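Alpha-1,2-mannosidase (Bacteroides thetaiotaomicron, PDB 2WW2) is a calcium-dependent, inverting glycoside hydrolase of family GH92 that probably cleaves alpha-linked mannose from glycans. Local coordinates at residues Y685-L690 with S715-P720. Sequence-based numbering, arbitrary orientation.
Sequences YIRKAL and SMDSVP
Arg687 and Lys688 both face Ser715 across two antiparallel strands, a classic beta bulge within the mixed sheet of the catalytic region. The evidence is the one-residue shift in register after the Ile686-Met716 pair: Arg687 N gives a hydrogen bond to Ser715 O (2.8 Å), nearly in line with the carbonyl bond, while Ser715 N donates to Lys688 O with an N-H...O angle of 178°. The bulge puts the Arg687 side chain on the same side as those of Ser715 and Asp717. From there it can be followed outward: CB rests against Ser715 O and Asp717 CB; CG, anti to the backbone N (chi1 177°), and then CD pass Asp717 OD2, with CD 3.6 Å from it. A bend at chi3 (59°) turns the head back, and NE donates to a water, 2.6 Å away in the guanidinium plane, that in turn donates to Met716 O. NH2 comes within 3.5 Å of Ser715 CB.

Beyond Asp717, segment 715-720 leaves the sheet and lays Pro720 over one face of the Tyr685 ring, its CD 3.8 Å from the ring centroid in a CH-pi contact; Trp601 of helix 600-613 touches both residues. Cutting Tyr685 back to an alanine is likely to leave Pro720 without its aromatic partner and to open a gap beside helix 600-613. At the ring's edge, Tyr685 CE2 lies 3.5 Å from Ser718 O.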
ATOM      1  N   TYR A 685       2.866  14.533 -28.219  1.00  9.93           N
ATOM      2  CA  TYR A 685       1.583  15.149 -28.584  1.00 10.47           C
ATOM      3  C   TYR A 685       1.422  15.345 -30.089  1.00 10.20           C
ATOM      4  O   TYR A 685       2.372  15.714 -30.776  1.00 11.18           O
ATOM      5  CB  TYR A 685       1.427  16.516 -27.889  1.00 10.15           C
ATOM      6  CG  TYR A 685       1.435  16.423 -26.382  1.00 11.08           C
ATOM      7  CD1 TYR A 685       0.370  15.827 -25.702  1.00 11.73           C
ATOM      8  CD2 TYR A 685       2.507  16.914 -25.637  1.00 10.10           C
ATOM      9  CE1 TYR A 685       0.370  15.718 -24.322  1.00 10.94           C
ATOM     10  CE2 TYR A 685       2.516  16.812 -24.258  1.00 11.68           C
ATOM     11  CZ  TYR A 685       1.443  16.220 -23.602  1.00 11.72           C
ATOM     12  OH  TYR A 685       1.431  16.122 -22.222  1.00 11.47           O
ATOM     13  N   ILE A 686       0.208  15.141 -30.590  1.00  9.98           N
ATOM     14  CA  ILE A 686      -0.090  15.464 -31.983  1.00  9.90           C
ATOM     15  C   ILE A 686      -0.554  16.926 -32.069  1.00 10.22           C
ATOM     16  O   ILE A 686      -1.614  17.285 -31.550  1.00 10.25           O
ATOM     17  CB  ILE A 686      -1.163  14.511 -32.578  1.00  9.35           C
ATOM     18  CG1 ILE A 686      -0.673  13.053 -32.572  1.00  9.57           C
ATOM     19  CG2 ILE A 686      -1.589  14.949 -33.989  1.00  8.68           C
ATOM     20  CD1 ILE A 686      -1.790  12.055 -32.836  1.00  7.36           C
ATOM     21  N   ARG A 687       0.245  17.777 -32.702  1.00 10.99           N
ATOM     22  CA  ARG A 687      -0.138  19.181 -32.862  1.00 11.64           C
ATOM     23  C   ARG A 687      -1.083  19.330 -34.048  1.00 12.49           C
ATOM     24  O   ARG A 687      -2.112  20.020 -33.961  1.00 12.94           O
ATOM     25  CB  ARG A 687       1.090  20.084 -33.037  1.00 11.78           C
ATOM     26  CG  ARG A 687       0.733  21.554 -33.288  1.00 12.33           C
ATOM     27  CD  ARG A 687       1.969  22.450 -33.387  1.00 15.38           C
ATOM     28  NE  ARG A 687       2.869  22.026 -34.455  1.00 17.14           N
ATOM     29  CZ  ARG A 687       2.716  22.338 -35.737  1.00 19.09           C
ATOM     30  NH1 ARG A 687       1.691  23.091 -36.131  1.00 20.37           N
ATOM     31  NH2 ARG A 687       3.601  21.903 -36.630  1.00 18.68           N
ATOM     32  N   LYS A 688      -0.736  18.684 -35.153  1.00 13.04           N
ATOM     33  CA  LYS A 688      -1.515  18.782 -36.381  1.00 13.63           C
ATOM     34  C   LYS A 688      -1.430  17.455 -37.130  1.00 13.34           C
ATOM     35  O   LYS A 688      -0.431  16.734 -37.012  1.00 13.30           O
ATOM     36  CB  LYS A 688      -0.930  19.911 -37.242  1.00 13.75           C
ATOM     37  CG  LYS A 688      -1.725  20.237 -38.486  1.00 16.60           C
ATOM     38  CD  LYS A 688      -1.015  21.325 -39.315  1.00 18.88           C
ATOM     39  CE  LYS A 688      -1.742  21.536 -40.643  1.00 23.36           C
ATOM     40  NZ  LYS A 688      -0.853  22.074 -41.725  1.00 24.78           N
ATOM     41  N   ALA A 689      -2.462  17.128 -37.902  1.00 12.65           N
ATOM     42  CA  ALA A 689      -2.403  15.935 -38.755  1.00 12.79           C
ATOM     43  C   ALA A 689      -2.992  16.183 -40.153  1.00 12.91           C
ATOM     44  O   ALA A 689      -3.969  16.916 -40.312  1.00 12.53           O
ATOM     45  CB  ALA A 689      -3.108  14.760 -38.082  1.00 12.54           C
ATOM     46  N   LEU A 690      -2.354  15.597 -41.161  1.00 13.10           N
ATOM     47  CA  LEU A 690      -2.922  15.487 -42.494  1.00 13.16           C
ATOM     48  C   LEU A 690      -3.180  14.011 -42.805  1.00 12.98           C
ATOM     49  O   LEU A 690      -2.306  13.157 -42.594  1.00 13.34           O
ATOM     50  CB  LEU A 690      -1.972  16.081 -43.538  1.00 13.58           C
ATOM     51  CG  LEU A 690      -1.491  17.524 -43.373  1.00 14.03           C
ATOM     52  CD1 LEU A 690      -0.468  17.856 -44.447  1.00 16.38           C
ATOM     53  CD2 LEU A 690      -2.666  18.506 -43.438  1.00 15.75           C
ATOM     54  N   SER A 715       2.385  16.039 -37.090  1.00 13.25           N
ATOM     55  CA  SER A 715       3.346  17.019 -36.588  1.00 13.53           C
ATOM     56  C   SER A 715       3.370  16.879 -35.073  1.00 13.56           C
ATOM     57  O   SER A 715       2.381  17.217 -34.405  1.00 14.07           O
ATOM     58  CB  SER A 715       2.910  18.437 -36.958  1.00 13.38           C
ATOM     59  OG  SER A 715       2.830  18.587 -38.363  1.00 13.36           O
ATOM     60  N   MET A 716       4.471  16.362 -34.537  1.00 12.81           N
ATOM     61  CA  MET A 716       4.560  16.057 -33.110  1.00 13.10           C
ATOM     62  C   MET A 716       5.099  17.270 -32.358  1.00 13.33           C
ATOM     63  O   MET A 716       5.871  18.041 -32.915  1.00 14.01           O
ATOM     64  CB  MET A 716       5.465  14.844 -32.853  1.00 12.58           C
ATOM     65  CG  MET A 716       5.128  13.609 -33.690  1.00 12.85           C
ATOM     66  SD  MET A 716       3.445  13.024 -33.457  1.00 13.00           S
ATOM     67  CE  MET A 716       3.459  12.538 -31.718  1.00 11.01           C
ATOM     68  N   ASP A 717       4.684  17.435 -31.103  1.00 13.01           N
ATOM     69  CA  ASP A 717       5.046  18.607 -30.315  1.00 12.65           C
ATOM     70  C   ASP A 717       5.276  18.194 -28.864  1.00 12.20           C
ATOM     71  O   ASP A 717       4.795  17.147 -28.435  1.00 11.24           O
ATOM     72  CB  ASP A 717       3.924  19.647 -30.400  1.00 12.79           C
ATOM     73  CG  ASP A 717       4.407  21.061 -30.115  1.00 14.56           C
ATOM     74  OD1 ASP A 717       5.589  21.240 -29.742  1.00 14.23           O
ATOM     75  OD2 ASP A 717       3.594  21.999 -30.263  1.00 16.41           O
ATOM     76  N   SER A 718       5.999  19.027 -28.115  1.00 11.31           N
ATOM     77  CA  SER A 718       6.228  18.798 -26.689  1.00 11.31           C
ATOM     78  C   SER A 718       5.128  19.369 -25.796  1.00 11.38           C
ATOM     79  O   SER A 718       5.128  19.128 -24.586  1.00 11.79           O
ATOM     80  CB  SER A 718       7.572  19.406 -26.271  1.00 10.81           C
ATOM     81  OG  SER A 718       7.564  20.769 -26.616  1.00 11.49           O
ATOM     82  N   VAL A 719       4.209  20.142 -26.366  1.00 11.35           N
ATOM     83  CA  VAL A 719       3.050  20.597 -25.602  1.00 11.95           C
ATOM     84  C   VAL A 719       1.780  20.172 -26.331  1.00 11.95           C
ATOM     85  O   VAL A 719       1.787  20.002 -27.541  1.00 11.46           O
ATOM     86  CB  VAL A 719       3.040  22.123 -25.390  1.00 12.02           C
ATOM     87  CG1 VAL A 719       4.378  22.594 -24.777  1.00 13.44           C
ATOM     88  CG2 VAL A 719       2.746  22.858 -26.700  1.00 12.38           C
ATOM     89  N   PRO A 720       0.700  19.951 -25.580  1.00 12.38           N
ATOM     90  CA  PRO A 720      -0.540  19.451 -26.175  1.00 12.67           C
ATOM     91  C   PRO A 720      -1.227  20.546 -26.958  1.00 13.23           C
ATOM     92  O   PRO A 720      -1.061  21.729 -26.628  1.00 13.69           O
ATOM     93  CB  PRO A 720      -1.390  19.078 -24.965  1.00 12.41           C
ATOM     94  CG  PRO A 720      -0.824  19.911 -23.832  1.00 14.07           C
ATOM     95  CD  PRO A 720       0.654  19.974 -24.111  1.00 12.36           C
TER
HETATM   96  O   HOH W   1       4.989  20.738 -33.810  1.00 31.35           O
HETATM   97  O   HOH W   2       0.954  17.272 -40.044  1.00 16.12           O